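Local coordinates for protein prolyl-ACP dehydrogenase (Oscillatoria sp., PDB 4IRN) that oxidises the prolyl group carried on an acyl carrier protein, using FAD, in the biosynthesis of the cyanotoxin anatoxin-a, at residues Q310-G313 with L317-N320; K326-N331 with V365-E370; E373-Y378 with T384-E389. All coordinates share one frame; numbering follows the deposited sequence.

Interaction 1. Residues Q310-G313 with L317-N320. With FAD (flavin-adenine dinucleotide), chain J.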
loop_
_atom_site.group_PDB
_atom_site.type_symbol
_atom_site.label_atom_id
_atom_site.label_comp_id
_atom_site.label_asym_id
_atom_site.label_seq_id
_atom_site.Cartn_x
_atom_site.Cartn_y
_atom_site.Cartn_z
ATOM N N GLN A 310 -7.212 -10.533 27.325
ATOM C CA GLN A 310 -8.336 -10.404 26.411
ATOM C C GLN A 310 -8.096 -11.131 25.082
ATOM O O GLN A 310 -6.959 -11.510 24.794
ATOM C CB GLN A 310 -8.730 -8.933 26.207
ATOM C CG GLN A 310 -7.587 -8.019 25.820
ATOM C CD GLN A 310 -8.066 -6.650 25.386
ATOM O OE1 GLN A 310 -8.939 -6.020 26.012
ATOM N NE2 GLN A 310 -7.450 -6.142 24.319
ATOM N N ALA A 311 -9.174 -11.337 24.282
ATOM C CA ALA A 311 -9.074 -11.982 22.982
ATOM C C ALA A 311 -8.276 -11.061 22.104
ATOM O O ALA A 311 -8.419 -9.847 22.214
ATOM C CB ALA A 311 -10.451 -12.207 22.385
ATOM N N ILE A 312 -7.414 -11.636 21.247
ATOM C CA ILE A 312 -6.534 -10.887 20.342
ATOM C C ILE A 312 -7.284 -9.931 19.400
ATOM O O ILE A 312 -6.755 -8.870 19.069
ATOM C CB ILE A 312 -5.494 -11.793 19.610
ATOM C CG1 ILE A 312 -6.183 -12.990 18.919
ATOM C CG2 ILE A 312 -4.392 -12.263 20.582
ATOM C CD1 ILE A 312 -5.588 -13.390 17.605
ATOM N N GLY A 313 -8.514 -10.300 19.022
ATOM C CA GLY A 313 -9.403 -9.500 18.183
ATOM C C GLY A 313 -9.873 -8.203 18.819
ATOM O O GLY A 313 -10.436 -7.357 18.136
ATOM N N LEU A 317 -5.168 -3.709 15.692
ATOM C CA LEU A 317 -4.234 -4.147 14.648
ATOM C C LEU A 317 -4.591 -5.545 14.125
ATOM O O LEU A 317 -4.312 -5.845 12.956
ATOM C CB LEU A 317 -2.763 -4.094 15.115
ATOM C CG LEU A 317 -2.128 -2.713 15.311
ATOM C CD1 LEU A 317 -0.761 -2.846 15.933
ATOM C CD2 LEU A 317 -2.058 -1.925 13.998
ATOM N N VAL A 318 -5.213 -6.390 15.002
ATOM C CA VAL A 318 -5.661 -7.745 14.671
ATOM C C VAL A 318 -7.032 -7.665 13.980
ATOM O O VAL A 318 -7.200 -8.248 12.913
ATOM C CB VAL A 318 -5.669 -8.670 15.917
ATOM C CG1 VAL A 318 -6.239 -10.047 15.599
ATOM C CG2 VAL A 318 -4.276 -8.794 16.524
ATOM N N ALA A 319 -7.997 -6.929 14.566
ATOM C CA ALA A 319 -9.341 -6.771 14.012
ATOM C C ALA A 319 -9.367 -6.139 12.624
ATOM O O ALA A 319 -10.250 -6.423 11.832
ATOM C CB ALA A 319 -10.195 -5.976 14.967
ATOM N N ASN A 320 -8.384 -5.300 12.315
ATOM C CA ASN A 320 -8.314 -4.623 11.025
ATOM C C ASN A 320 -7.946 -5.575 9.915
ATOM O O ASN A 320 -8.415 -5.396 8.797
ATOM C CB ASN A 320 -7.364 -3.409 11.069
ATOM C CG ASN A 320 -7.524 -2.475 9.901
ATOM O OD1 ASN A 320 -8.623 -2.247 9.409
ATOM N ND2 ASN A 320 -6.430 -1.901 9.446
HETATM P PA FAD J . 0.411 -14.387 20.012
HETATM O O1A FAD J . 0.688 -13.810 21.350
HETATM O O2A FAD J . -0.339 -15.726 19.934
HETATM O O5B FAD J . -0.296 -13.315 19.068
HETATM C C5B FAD J . -1.522 -13.618 18.372
HETATM C C4B FAD J . -1.687 -12.466 17.420
HETATM O O4B FAD J . -2.280 -11.354 18.109
HETATM C C3B FAD J . -0.367 -11.991 16.816
HETATM O O3B FAD J . -0.407 -12.111 15.402
HETATM C C2B FAD J . -0.185 -10.541 17.285
HETATM O O2B FAD J . -0.011 -9.721 16.143
HETATM C C1B FAD J . -1.521 -10.173 17.935
HETATM N N9A FAD J . -1.389 -9.517 19.232
HETATM C C8A FAD J . -1.152 -10.113 20.447
HETATM N N7A FAD J . -1.010 -9.274 21.445
HETATM C C5A FAD J . -1.172 -8.027 20.849
HETATM C C6A FAD J . -1.140 -6.711 21.368
HETATM N N6A FAD J . -0.864 -6.413 22.637
HETATM N N1A FAD J . -1.362 -5.696 20.504
HETATM C C2A FAD J . -1.586 -5.984 19.221
HETATM N N3A FAD J . -1.628 -7.175 18.624
HETATM C C4A FAD J . -1.414 -8.167 19.490
HETATM N N1 FAD J . 10.586 -18.008 21.460
HETATM C C2 FAD J . 11.558 -18.292 22.414
HETATM O O2 FAD J . 11.412 -17.984 23.595
HETATM N N3 FAD J . 12.717 -18.941 22.052
HETATM C C4 FAD J . 13.034 -19.352 20.781
HETATM O O4 FAD J . 14.103 -19.925 20.569
HETATM C C4X FAD J . 12.007 -19.061 19.768
HETATM N N5 FAD J . 12.225 -19.455 18.531
HETATM C C5X FAD J . 11.228 -19.214 17.588
HETATM C C6 FAD J . 11.453 -19.613 16.269
HETATM C C7 FAD J . 10.509 -19.400 15.272
HETATM C C7M FAD J . 10.823 -19.806 13.851
HETATM C C8 FAD J . 9.285 -18.777 15.603
HETATM C C8M FAD J . 8.220 -18.531 14.564
HETATM C C9 FAD J . 9.057 -18.379 16.916
HETATM C C9A FAD J . 10.007 -18.580 17.920
HETATM N N10 FAD J . 9.810 -18.181 19.270
HETATM C C10 FAD J . 10.794 -18.389 20.203
HETATM C "C1'" FAD J . 8.505 -17.608 19.660
HETATM C "C2'" FAD J . 8.267 -16.285 18.945
HETATM O "O2'" FAD J . 8.971 -15.228 19.594
HETATM C "C3'" FAD J . 6.772 -15.990 18.825
HETATM O "O3'" FAD J . 6.340 -16.050 17.467
HETATM C "C4'" FAD J . 6.319 -14.681 19.472
HETATM O "O4'" FAD J . 6.578 -14.828 20.868
HETATM C "C5'" FAD J . 4.846 -14.420 19.230
HETATM O "O5'" FAD J . 4.232 -15.701 19.488
HETATM P P FAD J . 2.708 -15.925 19.262
HETATM O O1P FAD J . 2.329 -15.982 17.836
HETATM O O2P FAD J . 2.523 -17.036 20.277
HETATM O O3P FAD J . 1.934 -14.605 19.723
#

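Interaction 2. Residues K326-N331 with V365-E370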
loop_
_atom_site.group_PDB
_atom_site.type_symbol
_atom_site.label_atom_id
_atom_site.label_comp_id
_atom_site.label_asym_id
_atom_site.label_seq_id
_atom_site.Cartn_x
_atom_site.Cartn_y
_atom_site.Cartn_z
ATOM N N LYS A 326 -12.552 -9.046 4.947
ATOM C CA LYS A 326 -13.975 -8.875 4.640
ATOM C C LYS A 326 -14.183 -8.019 3.380
ATOM O O LYS A 326 -14.914 -8.438 2.480
ATOM C CB LYS A 326 -14.756 -8.323 5.858
ATOM C CG LYS A 326 -16.266 -8.140 5.635
ATOM C CD LYS A 326 -17.022 -9.444 5.362
ATOM C CE LYS A 326 -18.476 -9.181 5.072
ATOM N NZ LYS A 326 -19.203 -10.431 4.740
ATOM N N LEU A 327 -13.530 -6.839 3.311
ATOM C CA LEU A 327 -13.601 -5.932 2.154
ATOM C C LEU A 327 -13.163 -6.649 0.880
ATOM O O LEU A 327 -13.875 -6.583 -0.125
ATOM C CB LEU A 327 -12.753 -4.658 2.362
ATOM C CG LEU A 327 -13.222 -3.660 3.442
ATOM C CD1 LEU A 327 -12.085 -2.785 3.887
ATOM C CD2 LEU A 327 -14.353 -2.783 2.938
ATOM N N ARG A 328 -12.020 -7.366 0.938
ATOM C CA ARG A 328 -11.480 -8.120 -0.191
ATOM C C ARG A 328 -12.413 -9.230 -0.670
ATOM O O ARG A 328 -12.581 -9.388 -1.880
ATOM C CB ARG A 328 -10.095 -8.686 0.136
ATOM C CG ARG A 328 -9.027 -7.641 0.001
ATOM C CD ARG A 328 -7.661 -8.241 -0.031
ATOM N NE ARG A 328 -6.816 -7.477 0.865
ATOM C CZ ARG A 328 -6.478 -7.864 2.084
ATOM N NH1 ARG A 328 -6.881 -9.039 2.550
ATOM N NH2 ARG A 328 -5.743 -7.082 2.855
ATOM N N LEU A 329 -13.032 -9.967 0.268
ATOM C CA LEU A 329 -13.960 -11.056 -0.022
ATOM C C LEU A 329 -15.187 -10.568 -0.792
ATOM O O LEU A 329 -15.575 -11.200 -1.777
ATOM C CB LEU A 329 -14.366 -11.798 1.271
ATOM C CG LEU A 329 -15.413 -12.926 1.142
ATOM C CD1 LEU A 329 -14.835 -14.153 0.437
ATOM C CD2 LEU A 329 -15.952 -13.318 2.483
ATOM N N GLU A 330 -15.766 -9.435 -0.358
ATOM C CA GLU A 330 -16.944 -8.828 -0.987
ATOM C C GLU A 330 -16.637 -8.249 -2.361
ATOM O O GLU A 330 -17.492 -8.316 -3.241
ATOM C CB GLU A 330 -17.628 -7.805 -0.062
ATOM C CG GLU A 330 -18.180 -8.417 1.222
ATOM C CD GLU A 330 -19.192 -9.546 1.090
ATOM O OE1 GLU A 330 -20.121 -9.431 0.257
ATOM O OE2 GLU A 330 -19.065 -10.542 1.839
ATOM N N ASN A 331 -15.417 -7.724 -2.554
ATOM C CA ASN A 331 -14.941 -7.195 -3.835
ATOM C C ASN A 331 -14.698 -8.328 -4.833
ATOM O O ASN A 331 -15.010 -8.179 -6.012
ATOM C CB ASN A 331 -13.649 -6.415 -3.660
ATOM C CG ASN A 331 -13.810 -5.003 -3.146
ATOM O OD1 ASN A 331 -14.644 -4.235 -3.638
ATOM N ND2 ASN A 331 -12.957 -4.617 -2.184
ATOM N N VAL A 365 -3.687 -13.808 -2.105
ATOM C CA VAL A 365 -2.326 -13.844 -1.548
ATOM C C VAL A 365 -2.257 -13.027 -0.264
ATOM O O VAL A 365 -1.761 -13.509 0.749
ATOM C CB VAL A 365 -1.273 -13.393 -2.608
ATOM C CG1 VAL A 365 0.076 -13.080 -1.974
ATOM C CG2 VAL A 365 -1.113 -14.437 -3.705
ATOM N N GLN A 366 -2.802 -11.808 -0.311
ATOM C CA GLN A 366 -2.848 -10.862 0.788
ATOM C C GLN A 366 -3.628 -11.386 1.978
ATOM O O GLN A 366 -3.132 -11.288 3.100
ATOM C CB GLN A 366 -3.362 -9.498 0.299
ATOM C CG GLN A 366 -3.129 -8.333 1.262
ATOM C CD GLN A 366 -1.717 -8.165 1.749
ATOM O OE1 GLN A 366 -0.776 -8.013 0.961
ATOM N NE2 GLN A 366 -1.561 -8.146 3.072
ATOM N N SER A 367 -4.826 -11.962 1.743
ATOM C CA SER A 367 -5.678 -12.530 2.795
ATOM C C SER A 367 -5.031 -13.749 3.456
ATOM O O SER A 367 -5.159 -13.920 4.672
ATOM C CB SER A 367 -7.059 -12.873 2.255
ATOM O OG SER A 367 -7.754 -11.705 1.849
ATOM N N CYS A 368 -4.300 -14.564 2.670
ATOM C CA CYS A 368 -3.562 -15.737 3.154
ATOM C C CYS A 368 -2.448 -15.302 4.094
ATOM O O CYS A 368 -2.273 -15.887 5.160
ATOM C CB CYS A 368 -3.007 -16.549 1.991
ATOM S SG CYS A 368 -4.237 -17.573 1.149
ATOM N N LEU A 369 -1.706 -14.258 3.691
ATOM C CA LEU A 369 -0.606 -13.664 4.443
ATOM C C LEU A 369 -1.108 -13.152 5.807
ATOM O O LEU A 369 -0.471 -13.407 6.827
ATOM C CB LEU A 369 0.027 -12.529 3.609
ATOM C CG LEU A 369 1.228 -11.783 4.202
ATOM C CD1 LEU A 369 2.457 -12.668 4.251
ATOM C CD2 LEU A 369 1.537 -10.514 3.403
ATOM N N GLU A 370 -2.271 -12.481 5.812
ATOM C CA GLU A 370 -2.921 -11.924 6.998
ATOM C C GLU A 370 -3.454 -13.007 7.942
ATOM O O GLU A 370 -3.364 -12.837 9.158
ATOM C CB GLU A 370 -4.037 -10.958 6.597
ATOM C CG GLU A 370 -3.518 -9.637 6.056
ATOM C CD GLU A 370 -4.554 -8.642 5.569
ATOM O OE1 GLU A 370 -5.750 -9.001 5.492
ATOM O OE2 GLU A 370 -4.161 -7.501 5.240
#

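Interaction 3. Residues E373-Y378 with T384-E389. With FAD (flavin-adenine dinucleotide), chain J.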
loop_
_atom_site.group_PDB
_atom_site.type_symbol
_atom_site.label_atom_id
_atom_site.label_comp_id
_atom_site.label_asym_id
_atom_site.label_seq_id
_atom_site.Cartn_x
_atom_site.Cartn_y
_atom_site.Cartn_z
ATOM N N GLU A 373 -0.597 -14.145 9.844
ATOM C CA GLU A 373 -0.254 -13.078 10.791
ATOM C C GLU A 373 -1.117 -13.127 12.047
ATOM O O GLU A 373 -0.567 -13.085 13.141
ATOM C CB GLU A 373 -0.333 -11.700 10.132
ATOM C CG GLU A 373 0.819 -11.401 9.183
ATOM C CD GLU A 373 0.568 -10.272 8.198
ATOM O OE1 GLU A 373 -0.456 -9.562 8.329
ATOM O OE2 GLU A 373 1.399 -10.104 7.277
ATOM N N ILE A 374 -2.455 -13.254 11.888
ATOM C CA ILE A 374 -3.439 -13.355 12.984
ATOM C C ILE A 374 -3.096 -14.526 13.935
ATOM O O ILE A 374 -3.178 -14.362 15.151
ATOM C CB ILE A 374 -4.899 -13.435 12.411
ATOM C CG1 ILE A 374 -5.319 -12.105 11.756
ATOM C CG2 ILE A 374 -5.931 -13.873 13.461
ATOM C CD1 ILE A 374 -6.349 -12.230 10.660
ATOM N N HIS A 375 -2.686 -15.682 13.368
ATOM C CA HIS A 375 -2.314 -16.892 14.118
ATOM C C HIS A 375 -0.917 -16.838 14.777
ATOM O O HIS A 375 -0.627 -17.659 15.648
ATOM C CB HIS A 375 -2.464 -18.148 13.242
ATOM C CG HIS A 375 -3.884 -18.499 12.926
ATOM N ND1 HIS A 375 -4.624 -17.763 12.020
ATOM C CD2 HIS A 375 -4.637 -19.526 13.373
ATOM C CE1 HIS A 375 -5.805 -18.350 11.963
ATOM N NE2 HIS A 375 -5.857 -19.418 12.750
ATOM N N GLY A 376 -0.092 -15.866 14.380
ATOM C CA GLY A 376 1.259 -15.704 14.904
ATOM C C GLY A 376 2.184 -16.796 14.405
ATOM O O GLY A 376 2.049 -17.241 13.260
ATOM N N ALA A 377 3.123 -17.255 15.266
ATOM C CA ALA A 377 4.072 -18.333 14.924
ATOM C C ALA A 377 3.335 -19.620 14.591
ATOM O O ALA A 377 3.805 -20.400 13.766
ATOM C CB ALA A 377 5.028 -18.579 16.070
ATOM N N TYR A 378 2.161 -19.820 15.220
ATOM C CA TYR A 378 1.258 -20.948 15.035
ATOM C C TYR A 378 0.839 -21.091 13.561
ATOM O O TYR A 378 0.796 -22.213 13.052
ATOM C CB TYR A 378 0.054 -20.808 15.993
ATOM C CG TYR A 378 -1.031 -21.855 15.845
ATOM C CD1 TYR A 378 -0.762 -23.206 16.054
ATOM C CD2 TYR A 378 -2.339 -21.491 15.543
ATOM C CE1 TYR A 378 -1.760 -24.173 15.919
ATOM C CE2 TYR A 378 -3.342 -22.448 15.400
ATOM C CZ TYR A 378 -3.049 -23.788 15.592
ATOM O OH TYR A 378 -4.038 -24.735 15.476
ATOM N N THR A 384 -0.672 -26.648 10.794
ATOM C CA THR A 384 -1.735 -25.634 10.889
ATOM C C THR A 384 -2.473 -25.471 9.532
ATOM O O THR A 384 -3.648 -25.124 9.512
ATOM C CB THR A 384 -1.159 -24.330 11.487
ATOM O OG1 THR A 384 -0.511 -24.630 12.719
ATOM C CG2 THR A 384 -2.222 -23.274 11.760
ATOM N N GLU A 385 -1.759 -25.745 8.417
ATOM C CA GLU A 385 -2.208 -25.755 7.015
ATOM C C GLU A 385 -2.451 -24.393 6.363
ATOM O O GLU A 385 -2.757 -24.349 5.166
ATOM C CB GLU A 385 -3.395 -26.712 6.769
ATOM C CG GLU A 385 -3.158 -28.159 7.200
ATOM C CD GLU A 385 -4.412 -28.921 7.568
ATOM O OE1 GLU A 385 -5.102 -28.496 8.525
ATOM O OE2 GLU A 385 -4.658 -29.986 6.961
ATOM N N LEU A 386 -2.291 -23.284 7.120
ATOM C CA LEU A 386 -2.480 -21.925 6.584
ATOM C C LEU A 386 -1.346 -21.549 5.642
ATOM O O LEU A 386 -1.542 -20.758 4.715
ATOM C CB LEU A 386 -2.609 -20.889 7.716
ATOM C CG LEU A 386 -3.841 -20.988 8.608
ATOM C CD1 LEU A 386 -3.678 -20.142 9.817
ATOM C CD2 LEU A 386 -5.108 -20.604 7.868
ATOM N N GLU A 387 -0.144 -22.122 5.903
ATOM C CA GLU A 387 1.065 -21.891 5.126
ATOM C C GLU A 387 0.901 -22.407 3.683
ATOM O O GLU A 387 1.251 -21.700 2.738
ATOM C CB GLU A 387 2.308 -22.469 5.849
ATOM C CG GLU A 387 2.377 -23.987 5.997
ATOM C CD GLU A 387 3.303 -24.693 5.022
ATOM O OE1 GLU A 387 4.143 -24.006 4.397
ATOM O OE2 GLU A 387 3.195 -25.932 4.879
ATOM N N ARG A 388 0.307 -23.617 3.517
ATOM C CA ARG A 388 0.036 -24.242 2.222
ATOM C C ARG A 388 -0.913 -23.343 1.408
ATOM O O ARG A 388 -0.683 -23.144 0.210
ATOM C CB ARG A 388 -0.570 -25.635 2.415
ATOM C CG ARG A 388 -0.955 -26.337 1.110
ATOM C CD ARG A 388 -1.503 -27.739 1.308
ATOM N NE ARG A 388 -2.772 -27.761 2.044
ATOM C CZ ARG A 388 -2.925 -28.278 3.258
ATOM N NH1 ARG A 388 -1.896 -28.830 3.885
ATOM N NH2 ARG A 388 -4.111 -28.260 3.847
ATOM N N GLU A 389 -1.956 -22.782 2.071
ATOM C CA GLU A 389 -2.930 -21.880 1.463
ATOM C C GLU A 389 -2.228 -20.727 0.742
ATOM O O GLU A 389 -2.560 -20.464 -0.417
ATOM C CB GLU A 389 -3.937 -21.348 2.508
ATOM C CG GLU A 389 -4.804 -22.410 3.177
ATOM C CD GLU A 389 -5.773 -23.186 2.297
ATOM O OE1 GLU A 389 -6.117 -22.697 1.197
ATOM O OE2 GLU A 389 -6.189 -24.294 2.711
HETATM P PA FAD J . 0.411 -14.387 20.012
HETATM O O1A FAD J . 0.688 -13.810 21.350
HETATM O O2A FAD J . -0.339 -15.726 19.934
HETATM O O5B FAD J . -0.296 -13.315 19.068
HETATM C C5B FAD J . -1.522 -13.618 18.372
HETATM C C4B FAD J . -1.687 -12.466 17.420
HETATM O O4B FAD J . -2.280 -11.354 18.109
HETATM C C3B FAD J . -0.367 -11.991 16.816
HETATM O O3B FAD J . -0.407 -12.111 15.402
HETATM C C2B FAD J . -0.185 -10.541 17.285
HETATM O O2B FAD J . -0.011 -9.721 16.143
HETATM C C1B FAD J . -1.521 -10.173 17.935
HETATM N N9A FAD J . -1.389 -9.517 19.232
HETATM C C8A FAD J . -1.152 -10.113 20.447
HETATM N N7A FAD J . -1.010 -9.274 21.445
HETATM C C5A FAD J . -1.172 -8.027 20.849
HETATM C C6A FAD J . -1.140 -6.711 21.368
HETATM N N6A FAD J . -0.864 -6.413 22.637
HETATM N N1A FAD J . -1.362 -5.696 20.504
HETATM C C2A FAD J . -1.586 -5.984 19.221
HETATM N N3A FAD J . -1.628 -7.175 18.624
HETATM C C4A FAD J . -1.414 -8.167 19.490
HETATM N N1 FAD J . 10.586 -18.008 21.460
HETATM C C2 FAD J . 11.558 -18.292 22.414
HETATM O O2 FAD J . 11.412 -17.984 23.595
HETATM N N3 FAD J . 12.717 -18.941 22.052
HETATM C C4 FAD J . 13.034 -19.352 20.781
HETATM O O4 FAD J . 14.103 -19.925 20.569
HETATM C C4X FAD J . 12.007 -19.061 19.768
HETATM N N5 FAD J . 12.225 -19.455 18.531
HETATM C C5X FAD J . 11.228 -19.214 17.588
HETATM C C6 FAD J . 11.453 -19.613 16.269
HETATM C C7 FAD J . 10.509 -19.400 15.272
HETATM C C7M FAD J . 10.823 -19.806 13.851
HETATM C C8 FAD J . 9.285 -18.777 15.603
HETATM C C8M FAD J . 8.220 -18.531 14.564
HETATM C C9 FAD J . 9.057 -18.379 16.916
HETATM C C9A FAD J . 10.007 -18.580 17.920
HETATM N N10 FAD J . 9.810 -18.181 19.270
HETATM C C10 FAD J . 10.794 -18.389 20.203
HETATM C "C1'" FAD J . 8.505 -17.608 19.660
HETATM C "C2'" FAD J . 8.267 -16.285 18.945
HETATM O "O2'" FAD J . 8.971 -15.228 19.594
HETATM C "C3'" FAD J . 6.772 -15.990 18.825
HETATM O "O3'" FAD J . 6.340 -16.050 17.467
HETATM C "C4'" FAD J . 6.319 -14.681 19.472
HETATM O "O4'" FAD J . 6.578 -14.828 20.868
HETATM C "C5'" FAD J . 4.846 -14.420 19.230
HETATM O "O5'" FAD J . 4.232 -15.701 19.488
HETATM P P FAD J . 2.708 -15.925 19.262
HETATM O O1P FAD J . 2.329 -15.982 17.836
HETATM O O2P FAD J . 2.523 -17.036 20.277
HETATM O O3P FAD J . 1.934 -14.605 19.723
#

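Interaction 1. Residues Q310-G313 with L317-N320
Val318 comes up from the first turn of its helix against the backbone and side chain of Ile312. Val318 CB lies 3.3 Å from Ile312 O, a van der Waals approach of a C-H group to a carbonyl. From there the two methyls part. Val318 CG1, anti to the backbone N (chi1 175°), runs alongside the Ile312 carbonyl and meets Ile312 CD1 at 4.0 Å. Val318 CG2 points to the cofactor and reaches C1B of the adenosine ribose of FAD at 3.4 Å. Ile312 crosses Val318 at about a right angle and touches the same sugar with another branch, Ile312 CG2 lying 3.4 Å from FAD O4B. The two apolar side chains thus form one wall of the FAD pocket, the ribose resting on both. At the next residue, Ala319 CB packs on Gly313 O at 3.5 Å. No hydrogen bond joins the two segments; van der Waals packing of methyls on methyls and carbonyls carries this buried contact. Just after the hairpin of strands 306-307 and 310-311, Ile312 is backbone-bonded to His305, which follows helix 285-304, and Gly313 to Ala302 within that helix. Helix 316-344 begins three residues after Gly313, and Leu416 of the second subunit packs on Ala319.

Interaction 2. Residues K326-N331 with V365-E370
The guanidinium of Arg328 has Gln366 CG over one face, 3.3 Å above the plane and offset toward the rim, while Ser367 OG and the Glu370 carboxylate lie at its edge, near its plane. Arg328 NH1 donates to Ser367 OG at 2.9 Å with a bent N-H...O angle of 135°. The grip on Glu370 is end-on: Arg328 NH1 reaches Glu370 OE1 at 3.2 Å and Arg328 NH2 reaches Glu370 OE2 at 2.9 Å, with a weak further bond from NH2 to OE1. Carboxylate and guanidinium planes are turned 53° apart, and both carboxylate oxygens are met from above their own plane. A bend at chi3 (-134°) helps turn the guanidinium's nitrogens toward Glu370 and Ser367, and Glu370, extended beyond CG, comes from the opposite direction. Segments 326-331 and 365-370 run roughly antiparallel, their axes 10.6 Å apart at closest approach, and these long side chains span the distance. Ser367 OG also bonds to Ala363 O one turn earlier, and Tyr359 and Ala363 pack against Arg328. One cation is thus fixed by a carboxylate and a hydroxyl at once; the salt bridge would probably favour a charged Glu370 and offset the arginine's charge in this partly buried place, joining two helices of the C-terminal domain.

Interaction 3. Residues E373-Y378 with T384-E389
His375 and Tyr378 each offer a ring face to a side chain from the loop end or first residue of the next helix, within the helical C-terminal domain of the acyl-CoA dehydrogenase fold, where helix 350-375 turns through a loop into helix 386-395. Leu386 sends CD1 squarely onto the imidazole of His375 in a CH-pi contact: the methyl sits 3.4 Å from the ring centroid and only 10° off the normal, and the two side chains cross at about a right angle. Rotation of the imidazole is restrained by ND1, which is hydrogen-bonded to Ala371 O, and by Tyr301 of helix 285-304, which stacks with it; Tyr378 CD2 lies at the edge of the imidazole. The Tyr378 ring is met obliquely by Thr384. Thr384 CG2 lies 4.0 Å from the centroid of the Tyr378 ring, over the face, in a second CH-pi contact, and Thr384 OG1 stands above the same ring, offset toward the rim. With OG1 anti to the carbonyl carbon (chi1 -54°), the Thr384 hydroxyl also donates to Tyr378 O at 2.8 Å, tilted 30° from the carbonyl plane, so a single side chain holds both the ring and the backbone of Tyr378. Between the two residues in sequence, Gly376 leaves the helix with positive phi and, having no side chain, lets its CA approach the cofactor diphosphate. The loop thereby joins the Leu386 and Thr384 packing to the FAD pocket, where Ala377 N donates to FAD O1P at 3.0 Å.

How the interactions relate
All three contacts lie in the C-terminal domain and follow one another along the chain. Their centres are 15 to 16 Å apart, forming a near-equilateral triangle. Helix 316-344 carries one side of interactions 1 and 2, and helix 350-375 carries one side of interactions 2 and 3, so interaction 2, second along the chain, joins these two helices. Interactions 1 and 3 both touch the same FAD, and they touch each other where Ile312 CD1 packs on Ile374 O at 3.6 Å; Cys368 SG against Glu389 O links interactions 2 and 3. The cofactor is also hydrogen-bonded by residues of the fourth subunit, which makes this helical bundle part of a binding site built between subunits.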